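Local coordinates for protein type I modular polyketide synthase (Streptomyces albus subsp. albus, PDB 6IYR) that probably selects an acyl-CoA extender unit and transfers its acyl group to the acyl carrier protein during salinomycin polyketide assembly, at residues 161-166 with 237-242; 259-264 with 300-305; 356-361 with 384-389. All coordinates share one frame; numbering follows the deposited sequence.

Interaction 1. Residues 161-166 with 237-242; sequences ADALAP and DAAKVS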
ATOM      1  N   ALA A 161       3.684   5.573 -17.452  1.00 26.69           N
ATOM      2  CA  ALA A 161       4.723   5.198 -18.428  1.00 28.20           C
ATOM      3  C   ALA A 161       5.133   6.415 -19.287  1.00 30.70           C
ATOM      4  O   ALA A 161       6.323   6.613 -19.580  1.00 29.66           O
ATOM      5  CB  ALA A 161       4.271   4.066 -19.314  1.00 30.52           C
ATOM      6  N   ASP A 162       4.168   7.249 -19.671  1.00 34.23           N
ATOM      7  CA  ASP A 162       4.521   8.470 -20.429  1.00 35.16           C
ATOM      8  C   ASP A 162       5.350   9.425 -19.567  1.00 28.58           C
ATOM      9  O   ASP A 162       6.324  10.000 -20.048  1.00 31.62           O
ATOM     10  CB  ASP A 162       3.280   9.210 -20.949  1.00 46.21           C
ATOM     11  CG  ASP A 162       2.478   8.396 -21.954  1.00 49.52           C
ATOM     12  OD1 ASP A 162       3.058   7.584 -22.717  1.00 51.37           O
ATOM     13  OD2 ASP A 162       1.253   8.602 -21.990  1.00 60.97           O
ATOM     14  N   ALA A 163       4.976   9.563 -18.296  1.00 25.97           N
ATOM     15  CA  ALA A 163       5.689  10.448 -17.400  1.00 29.09           C
ATOM     16  C   ALA A 163       7.144  10.032 -17.242  1.00 32.19           C
ATOM     17  O   ALA A 163       8.046  10.877 -17.130  1.00 29.46           O
ATOM     18  CB  ALA A 163       4.983  10.525 -16.080  1.00 32.55           C
ATOM     19  N   LEU A 164       7.398   8.734 -17.327  1.00 27.53           N
ATOM     20  CA  LEU A 164       8.712   8.179 -17.040  1.00 28.08           C
ATOM     21  C   LEU A 164       9.572   8.241 -18.266  1.00 27.11           C
ATOM     22  O   LEU A 164      10.791   8.105 -18.185  1.00 25.79           O
ATOM     23  CB  LEU A 164       8.640   6.683 -16.567  1.00 27.38           C
ATOM     24  CG  LEU A 164       8.237   6.535 -15.108  1.00 26.30           C
ATOM     25  CD1 LEU A 164       7.657   5.162 -14.833  1.00 29.75           C
ATOM     26  CD2 LEU A 164       9.362   6.881 -14.116  1.00 27.03           C
ATOM     27  N   ALA A 165       8.941   8.285 -19.420  1.00 30.95           N
ATOM     28  CA  ALA A 165       9.644   7.977 -20.648  1.00 31.34           C
ATOM     29  C   ALA A 165      10.825   8.911 -20.986  1.00 32.11           C
ATOM     30  O   ALA A 165      11.761   8.504 -21.690  1.00 30.20           O
ATOM     31  CB  ALA A 165       8.672   7.959 -21.808  1.00 34.38           C
ATOM     32  N   PRO A 166      10.785  10.165 -20.526  1.00 28.54           N
ATOM     33  CA  PRO A 166      11.973  10.980 -20.794  1.00 36.69           C
ATOM     34  C   PRO A 166      13.171  10.502 -20.005  1.00 35.03           C
ATOM     35  O   PRO A 166      14.308  10.776 -20.361  1.00 35.66           O
ATOM     36  CB  PRO A 166      11.565  12.369 -20.330  1.00 35.15           C
ATOM     37  CG  PRO A 166      10.080  12.350 -20.280  1.00 36.99           C
ATOM     38  CD  PRO A 166       9.702  10.946 -19.919  1.00 28.90           C
ATOM     39  N   ASP A 237       6.726  15.457 -12.833  1.00 28.00           N
ATOM     40  CA  ASP A 237       7.684  15.760 -11.786  1.00 31.27           C
ATOM     41  C   ASP A 237       7.886  14.596 -10.815  1.00 30.37           C
ATOM     42  O   ASP A 237       9.006  14.348 -10.408  1.00 26.10           O
ATOM     43  CB  ASP A 237       7.299  17.015 -11.023  1.00 31.36           C
ATOM     44  CG  ASP A 237       7.701  18.319 -11.786  1.00 36.73           C
ATOM     45  OD1 ASP A 237       8.452  18.240 -12.783  1.00 28.28           O
ATOM     46  OD2 ASP A 237       7.372  19.407 -11.287  1.00 36.92           O
ATOM     47  N   ALA A 238       6.812  13.923 -10.411  1.00 24.66           N
ATOM     48  CA  ALA A 238       6.952  12.775  -9.526  1.00 25.16           C
ATOM     49  C   ALA A 238       7.736  11.651 -10.213  1.00 22.61           C
ATOM     50  O   ALA A 238       8.621  11.082  -9.620  1.00 27.24           O
ATOM     51  CB  ALA A 238       5.592  12.310  -9.016  1.00 25.21           C
ATOM     52  N   ALA A 239       7.560  11.490 -11.517  1.00 23.69           N
ATOM     53  CA  ALA A 239       8.282  10.488 -12.250  1.00 26.95           C
ATOM     54  C   ALA A 239       9.752  10.836 -12.335  1.00 28.47           C
ATOM     55  O   ALA A 239      10.612   9.965 -12.381  1.00 28.27           O
ATOM     56  CB  ALA A 239       7.718  10.359 -13.653  1.00 30.89           C
ATOM     57  N   LYS A 240      10.039  12.101 -12.589  1.00 27.12           N
ATOM     58  CA  LYS A 240      11.399  12.532 -12.592  1.00 28.78           C
ATOM     59  C   LYS A 240      12.073  12.246 -11.216  1.00 26.53           C
ATOM     60  O   LYS A 240      13.135  11.654 -11.170  1.00 28.01           O
ATOM     61  CB  LYS A 240      11.453  14.010 -12.955  1.00 32.88           C
ATOM     62  CG  LYS A 240      12.837  14.604 -13.020  1.00 34.10           C
ATOM     63  CD  LYS A 240      12.693  16.113 -13.279  1.00 41.57           C
ATOM     64  CE  LYS A 240      13.967  16.734 -13.808  1.00 50.01           C
ATOM     65  NZ  LYS A 240      13.702  18.040 -14.464  1.00 54.48           N
ATOM     66  N   VAL A 241      11.453  12.650 -10.118  1.00 22.27           N
ATOM     67  CA  VAL A 241      12.022  12.368  -8.785  1.00 26.65           C
ATOM     68  C   VAL A 241      12.247  10.875  -8.601  1.00 30.00           C
ATOM     69  O   VAL A 241      13.349  10.463  -8.230  1.00 26.31           O
ATOM     70  CB  VAL A 241      11.150  12.903  -7.650  1.00 26.97           C
ATOM     71  CG1 VAL A 241      11.718  12.530  -6.282  1.00 31.90           C
ATOM     72  CG2 VAL A 241      11.052  14.424  -7.731  1.00 28.08           C
ATOM     73  N   SER A 242      11.304  10.063  -9.088  1.00 26.87           N
ATOM     74  CA  SER A 242      11.380   8.632  -8.860  1.00 22.84           C
ATOM     75  C   SER A 242      12.553   8.047  -9.621  1.00 22.03           C
ATOM     76  O   SER A 242      13.371   7.333  -9.051  1.00 25.33           O
ATOM     77  CB  SER A 242      10.082   7.921  -9.270  1.00 24.53           C
ATOM     78  OG  SER A 242      10.260   6.513  -9.130  1.00 28.87           O
TER
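The A163-L164 peptide group offers one face to A239, whose methyl stands almost directly above it: A239 CB lies 3.5 Å from A163 O and 3.6 Å from A163 C. The methyl stands above the plane, over the C=O bond, where it makes van der Waals contact. A second flat group, the peptide of A239 with K240, is met from outside its plane, L164 CD2 lying 3.8 Å from A239 O. The same A239 methyl also touches side chains, with A163 CB 3.7 Å from A239 CB. Beside it, L164 CD2 lies 3.9 Å from A239 CB, so a single methyl is held between an alanine, a leucine branch and the peptide that joins them. The leucine gets there because its CG turns away from its carbonyl carbon (chi1 -79°) and its CD2 branch then bends to the neighbouring helix. This is helix-helix packing in the alpha/beta-hydrolase-like core expected of an acyltransferase: the C-terminal end of helix 151-164 lies against helix 235-248, the next helix after the one that follows the GxSxG pattern. The small methyls of A163 and A239 let the backbones come close; the nearest CA atoms are those of L164 and A239, 5.3 Å apart. L164 also packs on P193 of helix 188-208 and on A243 one turn along helix 235-248, while A163 touches L235. S242, which faces the 161-166 segment without touching it, packs on P193 and W196, so helix 188-208 covers this side of both helices.

Interaction 2. Residues 259-264 with 300-305; sequences VSVAEA and DELMAA
V259 projects from its strand as a forked knob whose two methyls meet neighbouring residues of helix 296-308. CG2 is the tighter prong: V259 CG2 lies 3.7 Å from L302 CD2. The other prong meets the thioether of M303, with V259 CG1 4.0 Å from M303 SD, and the valine thus fits the hollow between two successive helix side chains. On the helix side L302 is the bump. Its CG runs anti to its own backbone N (chi1 173°), which sends the side chain to the sheet and sets CD2 in the notch between alternate strand residues; V261 CG2 is the looser wall, 4.3 Å from L302 CD2. M303 flanks V259 with CG and SD, its CG set beside the backbone N (chi1 -73°). Strand 259-261 and helix 300-305 run nearly parallel, 23° apart, with their axes 9.9 Å from each other. The strand order 4-1-3-2, with two helices on the sheet, is that of the ferredoxin-like subdomain of acyltransferases, and here its second helix is laid on the first strand. S260 points from the opposite side of that strand and binds R314 O through OG, while L299 and C306 extend the apolar row along the helix. All three cross-contacts are methyl to methyl or methyl to thioether sulfur, so the fit rests on dispersion and the exclusion of water, with no directional bond between the two segments.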
ATOM      1  N   VAL A 259      18.784  -4.101   8.161  1.00 27.44           N
ATOM      2  CA  VAL A 259      18.251  -5.169   8.947  1.00 29.46           C
ATOM      3  C   VAL A 259      17.084  -4.673   9.797  1.00 30.17           C
ATOM      4  O   VAL A 259      17.097  -3.554  10.349  1.00 26.47           O
ATOM      5  CB  VAL A 259      19.319  -5.900   9.817  1.00 37.36           C
ATOM      6  CG1 VAL A 259      20.652  -6.052   9.100  1.00 39.90           C
ATOM      7  CG2 VAL A 259      19.497  -5.264  11.162  1.00 41.30           C
ATOM      8  N   SER A 260      16.061  -5.512   9.880  1.00 24.30           N
ATOM      9  CA  SER A 260      14.919  -5.250  10.753  1.00 28.23           C
ATOM     10  C   SER A 260      15.263  -5.718  12.146  1.00 32.36           C
ATOM     11  O   SER A 260      15.892  -6.778  12.330  1.00 37.29           O
ATOM     12  CB  SER A 260      13.678  -5.993  10.281  1.00 35.09           C
ATOM     13  OG  SER A 260      13.972  -7.370  10.204  1.00 42.69           O
ATOM     14  N   VAL A 261      14.877  -4.916  13.123  1.00 33.48           N
ATOM     15  CA  VAL A 261      15.120  -5.219  14.522  1.00 34.13           C
ATOM     16  C   VAL A 261      13.837  -5.030  15.276  1.00 36.86           C
ATOM     17  O   VAL A 261      13.211  -3.950  15.213  1.00 32.00           O
ATOM     18  CB  VAL A 261      16.161  -4.274  15.125  1.00 30.16           C
ATOM     19  CG1 VAL A 261      16.519  -4.743  16.514  1.00 35.11           C
ATOM     20  CG2 VAL A 261      17.403  -4.231  14.249  1.00 27.34           C
ATOM     21  N   ALA A 262      13.409  -6.095  15.937  1.00 30.10           N
ATOM     22  CA  ALA A 262      12.147  -6.090  16.652  1.00 33.06           C
ATOM     23  C   ALA A 262      12.394  -5.511  18.013  1.00 36.25           C
ATOM     24  O   ALA A 262      12.366  -6.224  18.983  1.00 33.65           O
ATOM     25  CB  ALA A 262      11.571  -7.502  16.789  1.00 32.61           C
ATOM     26  N   GLU A 263      12.686  -4.223  18.072  1.00 35.16           N
ATOM     27  CA  GLU A 263      12.998  -3.572  19.318  1.00 35.79           C
ATOM     28  C   GLU A 263      12.475  -2.157  19.133  1.00 29.39           C
ATOM     29  O   GLU A 263      12.463  -1.645  18.021  1.00 31.88           O
ATOM     30  CB  GLU A 263      14.516  -3.568  19.503  1.00 37.90           C
ATOM     31  CG  GLU A 263      15.022  -3.115  20.869  1.00 40.82           C
ATOM     32  CD  GLU A 263      16.534  -3.388  21.097  1.00 39.38           C
ATOM     33  OE1 GLU A 263      16.896  -3.865  22.190  1.00 40.15           O
ATOM     34  OE2 GLU A 263      17.383  -3.045  20.233  1.00 42.12           O
ATOM     35  N   ALA A 264      12.075  -1.516  20.222  1.00 34.47           N
ATOM     36  CA  ALA A 264      11.677  -0.117  20.189  1.00 38.41           C
ATOM     37  C   ALA A 264      12.789   0.821  19.747  1.00 38.39           C
ATOM     38  O   ALA A 264      13.955   0.687  20.138  1.00 34.91           O
ATOM     39  CB  ALA A 264      11.160   0.311  21.556  1.00 47.35           C
ATOM     40  N   ASP A 300      26.153  -7.322  10.200  1.00 29.48           N
ATOM     41  CA  ASP A 300      26.372  -8.676  10.761  1.00 31.28           C
ATOM     42  C   ASP A 300      26.557  -8.629  12.293  1.00 26.97           C
ATOM     43  O   ASP A 300      26.083  -9.505  13.012  1.00 31.21           O
ATOM     44  CB  ASP A 300      27.616  -9.350  10.131  1.00 31.97           C
ATOM     45  CG  ASP A 300      27.409  -9.753   8.665  1.00 32.55           C
ATOM     46  OD1 ASP A 300      26.260  -9.980   8.267  1.00 40.04           O
ATOM     47  OD2 ASP A 300      28.383  -9.754   7.899  1.00 46.17           O
ATOM     48  N   GLU A 301      27.380  -7.706  12.776  1.00 27.64           N
ATOM     49  CA  GLU A 301      27.643  -7.663  14.213  1.00 32.08           C
ATOM     50  C   GLU A 301      26.478  -7.095  15.005  1.00 27.57           C
ATOM     51  O   GLU A 301      26.178  -7.576  16.091  1.00 26.02           O
ATOM     52  CB  GLU A 301      28.939  -6.931  14.542  1.00 39.53           C
ATOM     53  CG  GLU A 301      29.330  -5.934  13.500  1.00 54.71           C
ATOM     54  CD  GLU A 301      30.791  -5.541  13.536  1.00 50.65           C
ATOM     55  OE1 GLU A 301      31.017  -4.333  13.716  1.00 41.32           O
ATOM     56  OE2 GLU A 301      31.676  -6.365  13.201  1.00 43.52           O
ATOM     57  N   LEU A 302      25.670  -6.259  14.358  1.00 28.86           N
ATOM     58  CA  LEU A 302      24.395  -5.842  14.980  1.00 28.09           C
ATOM     59  C   LEU A 302      23.441  -7.016  15.201  1.00 26.70           C
ATOM     60  O   LEU A 302      22.901  -7.213  16.307  1.00 27.71           O
ATOM     61  CB  LEU A 302      23.698  -4.767  14.106  1.00 27.51           C
ATOM     62  CG  LEU A 302      22.287  -4.423  14.626  1.00 28.36           C
ATOM     63  CD1 LEU A 302      22.432  -3.745  15.966  1.00 31.97           C
ATOM     64  CD2 LEU A 302      21.578  -3.512  13.641  1.00 31.27           C
ATOM     65  N   MET A 303      23.287  -7.848  14.176  1.00 29.26           N
ATOM     66  CA  MET A 303      22.416  -9.014  14.309  1.00 32.08           C
ATOM     67  C   MET A 303      22.882  -9.993  15.402  1.00 28.89           C
ATOM     68  O   MET A 303      22.098 -10.467  16.211  1.00 36.95           O
ATOM     69  CB  MET A 303      22.299  -9.738  12.970  1.00 33.07           C
ATOM     70  CG  MET A 303      21.445  -9.008  11.954  1.00 39.63           C
ATOM     71  SD  MET A 303      21.430  -9.796  10.337  1.00 43.32           S
ATOM     72  CE  MET A 303      20.837 -11.432  10.772  1.00 46.52           C
ATOM     73  N   ALA A 304      24.172 -10.240  15.456  1.00 33.15           N
ATOM     74  CA  ALA A 304      24.726 -11.109  16.485  1.00 36.41           C
ATOM     75  C   ALA A 304      24.474 -10.518  17.888  1.00 39.23           C
ATOM     76  O   ALA A 304      23.996 -11.201  18.800  1.00 39.88           O
ATOM     77  CB  ALA A 304      26.228 -11.273  16.236  1.00 31.05           C
ATOM     78  N   ALA A 305      24.680  -9.214  18.021  1.00 36.57           N
ATOM     79  CA  ALA A 305      24.405  -8.556  19.278  1.00 37.24           C
ATOM     80  C   ALA A 305      22.928  -8.676  19.676  1.00 37.70           C
ATOM     81  O   ALA A 305      22.603  -8.975  20.834  1.00 36.80           O
ATOM     82  CB  ALA A 305      24.852  -7.109  19.208  1.00 40.02           C
TER

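Interaction 3. Residues 356-361 with 384-389; sequences GEFVTG and RTLLDR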
ATOM      1  N   GLY A 356       7.248  14.641  10.054  1.00 31.08           N
ATOM      2  CA  GLY A 356       6.224  14.316  11.035  1.00 31.69           C
ATOM      3  C   GLY A 356       5.112  15.361  11.079  1.00 28.07           C
ATOM      4  O   GLY A 356       4.335  15.350  11.997  1.00 34.36           O
ATOM      5  N   GLU A 357       4.984  16.194  10.046  1.00 29.65           N
ATOM      6  CA  GLU A 357       3.868  17.177   9.958  1.00 30.36           C
ATOM      7  C   GLU A 357       3.180  17.150   8.616  1.00 28.90           C
ATOM      8  O   GLU A 357       3.773  16.767   7.629  1.00 24.92           O
ATOM      9  CB  GLU A 357       4.398  18.605  10.184  1.00 36.10           C
ATOM     10  CG  GLU A 357       3.946  19.156  11.522  1.00 53.90           C
ATOM     11  CD  GLU A 357       5.064  19.133  12.507  1.00 52.18           C
ATOM     12  OE1 GLU A 357       6.153  19.581  12.108  1.00 64.24           O
ATOM     13  OE2 GLU A 357       4.851  18.715  13.667  1.00 68.01           O
ATOM     14  N   PHE A 358       1.926  17.608   8.575  1.00 30.14           N
ATOM     15  CA  PHE A 358       1.257  17.837   7.319  1.00 28.23           C
ATOM     16  C   PHE A 358       1.940  18.980   6.627  1.00 28.01           C
ATOM     17  O   PHE A 358       2.440  19.902   7.279  1.00 32.27           O
ATOM     18  CB  PHE A 358      -0.199  18.208   7.561  1.00 33.33           C
ATOM     19  CG  PHE A 358      -1.035  17.075   8.050  1.00 27.79           C
ATOM     20  CD1 PHE A 358      -1.537  16.154   7.164  1.00 33.98           C
ATOM     21  CD2 PHE A 358      -1.379  16.980   9.366  1.00 31.71           C
ATOM     22  CE1 PHE A 358      -2.343  15.129   7.592  1.00 31.48           C
ATOM     23  CE2 PHE A 358      -2.159  15.941   9.810  1.00 38.80           C
ATOM     24  CZ  PHE A 358      -2.683  15.043   8.918  1.00 28.57           C
ATOM     25  N   VAL A 359       2.019  18.890   5.317  1.00 28.39           N
ATOM     26  CA  VAL A 359       2.731  19.876   4.529  1.00 29.67           C
ATOM     27  C   VAL A 359       1.730  20.558   3.635  1.00 35.92           C
ATOM     28  O   VAL A 359       0.664  20.014   3.302  1.00 36.51           O
ATOM     29  CB  VAL A 359       3.840  19.276   3.621  1.00 28.99           C
ATOM     30  CG1 VAL A 359       4.885  18.594   4.450  1.00 33.74           C
ATOM     31  CG2 VAL A 359       3.258  18.341   2.568  1.00 36.00           C
ATOM     32  N   THR A 360       2.106  21.736   3.186  1.00 32.90           N
ATOM     33  CA  THR A 360       1.377  22.387   2.146  1.00 31.66           C
ATOM     34  C   THR A 360       1.546  21.692   0.807  1.00 34.17           C
ATOM     35  O   THR A 360       0.598  21.614   0.008  1.00 32.69           O
ATOM     36  CB  THR A 360       1.802  23.878   2.050  1.00 32.45           C
ATOM     37  OG1 THR A 360       1.404  24.550   3.249  1.00 30.73           O
ATOM     38  CG2 THR A 360       1.115  24.530   0.868  1.00 29.52           C
ATOM     39  N   GLY A 361       2.780  21.304   0.497  1.00 30.06           N
ATOM     40  CA  GLY A 361       3.072  20.589  -0.739  1.00 30.68           C
ATOM     41  C   GLY A 361       4.079  21.325  -1.589  1.00 36.22           C
ATOM     42  O   GLY A 361       4.855  20.713  -2.338  1.00 28.77           O
ATOM     43  N   ARG A 384       0.544   7.208  14.500  1.00 31.08           N
ATOM     44  CA  ARG A 384       0.031   7.630  15.785  1.00 29.18           C
ATOM     45  C   ARG A 384      -0.697   8.958  15.643  1.00 27.41           C
ATOM     46  O   ARG A 384      -1.731   9.152  16.222  1.00 29.01           O
ATOM     47  CB  ARG A 384       1.147   7.714  16.813  1.00 34.84           C
ATOM     48  CG  ARG A 384       1.546   6.367  17.382  1.00 38.99           C
ATOM     49  CD  ARG A 384       2.672   6.479  18.379  1.00 38.56           C
ATOM     50  NE  ARG A 384       3.043   5.178  18.907  1.00 44.92           N
ATOM     51  CZ  ARG A 384       2.533   4.662  20.009  1.00 43.98           C
ATOM     52  NH1 ARG A 384       2.912   3.474  20.425  1.00 44.74           N
ATOM     53  NH2 ARG A 384       1.640   5.341  20.696  1.00 47.73           N
ATOM     54  N   THR A 385      -0.142   9.860  14.859  1.00 27.37           N
ATOM     55  CA  THR A 385      -0.771  11.140  14.607  1.00 31.99           C
ATOM     56  C   THR A 385      -2.157  10.941  13.991  1.00 35.37           C
ATOM     57  O   THR A 385      -3.136  11.541  14.446  1.00 33.14           O
ATOM     58  CB  THR A 385       0.110  11.953  13.674  1.00 30.60           C
ATOM     59  OG1 THR A 385       1.244  12.365  14.429  1.00 30.56           O
ATOM     60  CG2 THR A 385      -0.589  13.187  13.140  1.00 32.81           C
ATOM     61  N   LEU A 386      -2.256  10.042  13.012  1.00 29.47           N
ATOM     62  CA  LEU A 386      -3.527   9.836  12.320  1.00 33.03           C
ATOM     63  C   LEU A 386      -4.572   9.145  13.192  1.00 31.67           C
ATOM     64  O   LEU A 386      -5.751   9.511  13.196  1.00 29.71           O
ATOM     65  CB  LEU A 386      -3.324   9.093  11.004  1.00 29.13           C
ATOM     66  CG  LEU A 386      -2.467   9.916  10.058  1.00 25.64           C
ATOM     67  CD1 LEU A 386      -2.011   9.150   8.843  1.00 32.34           C
ATOM     68  CD2 LEU A 386      -3.224  11.134   9.582  1.00 29.72           C
ATOM     69  N   LEU A 387      -4.103   8.226  14.005  1.00 29.94           N
ATOM     70  CA  LEU A 387      -4.945   7.519  14.931  1.00 30.63           C
ATOM     71  C   LEU A 387      -5.538   8.513  15.908  1.00 39.32           C
ATOM     72  O   LEU A 387      -6.739   8.498  16.172  1.00 27.71           O
ATOM     73  CB  LEU A 387      -4.108   6.505  15.683  1.00 32.90           C
ATOM     74  CG  LEU A 387      -4.297   5.031  15.344  1.00 37.72           C
ATOM     75  CD1 LEU A 387      -5.030   4.704  14.049  1.00 37.91           C
ATOM     76  CD2 LEU A 387      -3.004   4.284  15.517  1.00 31.14           C
ATOM     77  N   ASP A 388      -4.696   9.390  16.439  1.00 35.25           N
ATOM     78  CA  ASP A 388      -5.165  10.423  17.362  1.00 41.30           C
ATOM     79  C   ASP A 388      -6.158  11.402  16.739  1.00 36.35           C
ATOM     80  O   ASP A 388      -7.033  11.901  17.400  1.00 33.44           O
ATOM     81  CB  ASP A 388      -4.001  11.203  17.951  1.00 46.22           C
ATOM     82  CG  ASP A 388      -4.205  11.469  19.417  1.00 58.62           C
ATOM     83  OD1 ASP A 388      -4.185  10.489  20.190  1.00 79.82           O
ATOM     84  OD2 ASP A 388      -4.642  12.577  19.762  1.00 49.99           O
ATOM     85  N   ARG A 389      -6.056  11.611  15.445  1.00 33.36           N
ATOM     86  CA  ARG A 389      -7.040  12.378  14.728  1.00 37.26           C
ATOM     87  C   ARG A 389      -8.265  11.570  14.294  1.00 35.44           C
ATOM     88  O   ARG A 389      -9.134  12.099  13.613  1.00 36.63           O
ATOM     89  CB  ARG A 389      -6.373  13.088  13.553  1.00 35.82           C
ATOM     90  CG  ARG A 389      -5.349  14.112  14.060  1.00 37.62           C
ATOM     91  CD  ARG A 389      -4.402  14.525  12.972  1.00 31.92           C
ATOM     92  NE  ARG A 389      -5.091  15.168  11.858  1.00 44.02           N
ATOM     93  CZ  ARG A 389      -5.333  16.479  11.801  1.00 52.48           C
ATOM     94  NH1 ARG A 389      -4.925  17.243  12.792  1.00 46.92           N
ATOM     95  NH2 ARG A 389      -5.966  17.035  10.766  1.00 49.25           N
TER
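F358, on the short, weakly bonded strand 358-359 that pairs antiparallel with 350-351, reaches across to the end of helix 379-388, which leads into strand 393-396 of the parallel core sheet. Its ring is swung out by chi1 -71°, CG lying beside the backbone N, and its far corner meets both L386 and R389. The leucine has CG in the equivalent position; CD1 continues the extended chain (chi2 169°), leaving CD2 as the side branch that meets the ring, although its first bond does not aim there: L386 CD2 is 4.0 Å from F358 CZ. R389, the first residue beyond the helix, and F358 reach toward each other from opposite directions. A bend at chi3 folds the arginine chain so that the guanidinium turns one face to the ring corner, yet the planes stand 56° apart, far from a parallel stack. R389 also gives its carbonyl O to R127 NH1. L351 of the partner strand packs on F358, T385 and L386 alike, whereas the R389 side is more exposed and touches a crystal neighbour, as F358 does. The nearest approach is F358 CE2 to R389 NE, at 3.7 Å, with CE2 offset toward the rim of the guanidinium.

The three contacts follow one another along the chain, none nested in another, and lie in different parts of one acyltransferase domain. Interaction 1 packs two helices of the large core, interaction 2 lies in the ferredoxin-like insert, and interaction 3 joins a two-stranded ribbon to a helix that leads back into the core sheet. Interactions 1 and 2 are the most separated, with centres 36 Å apart, though strand 257-261 is the next element after helix 235-248. Interaction 3 has its centre 27 Å from interaction 1 and 29 Å from interaction 2, yet its nearest atoms come within about 9 Å of either. The GxSxG pattern at the end of strand 215-218, probably the nucleophile elbow, belongs to none of them.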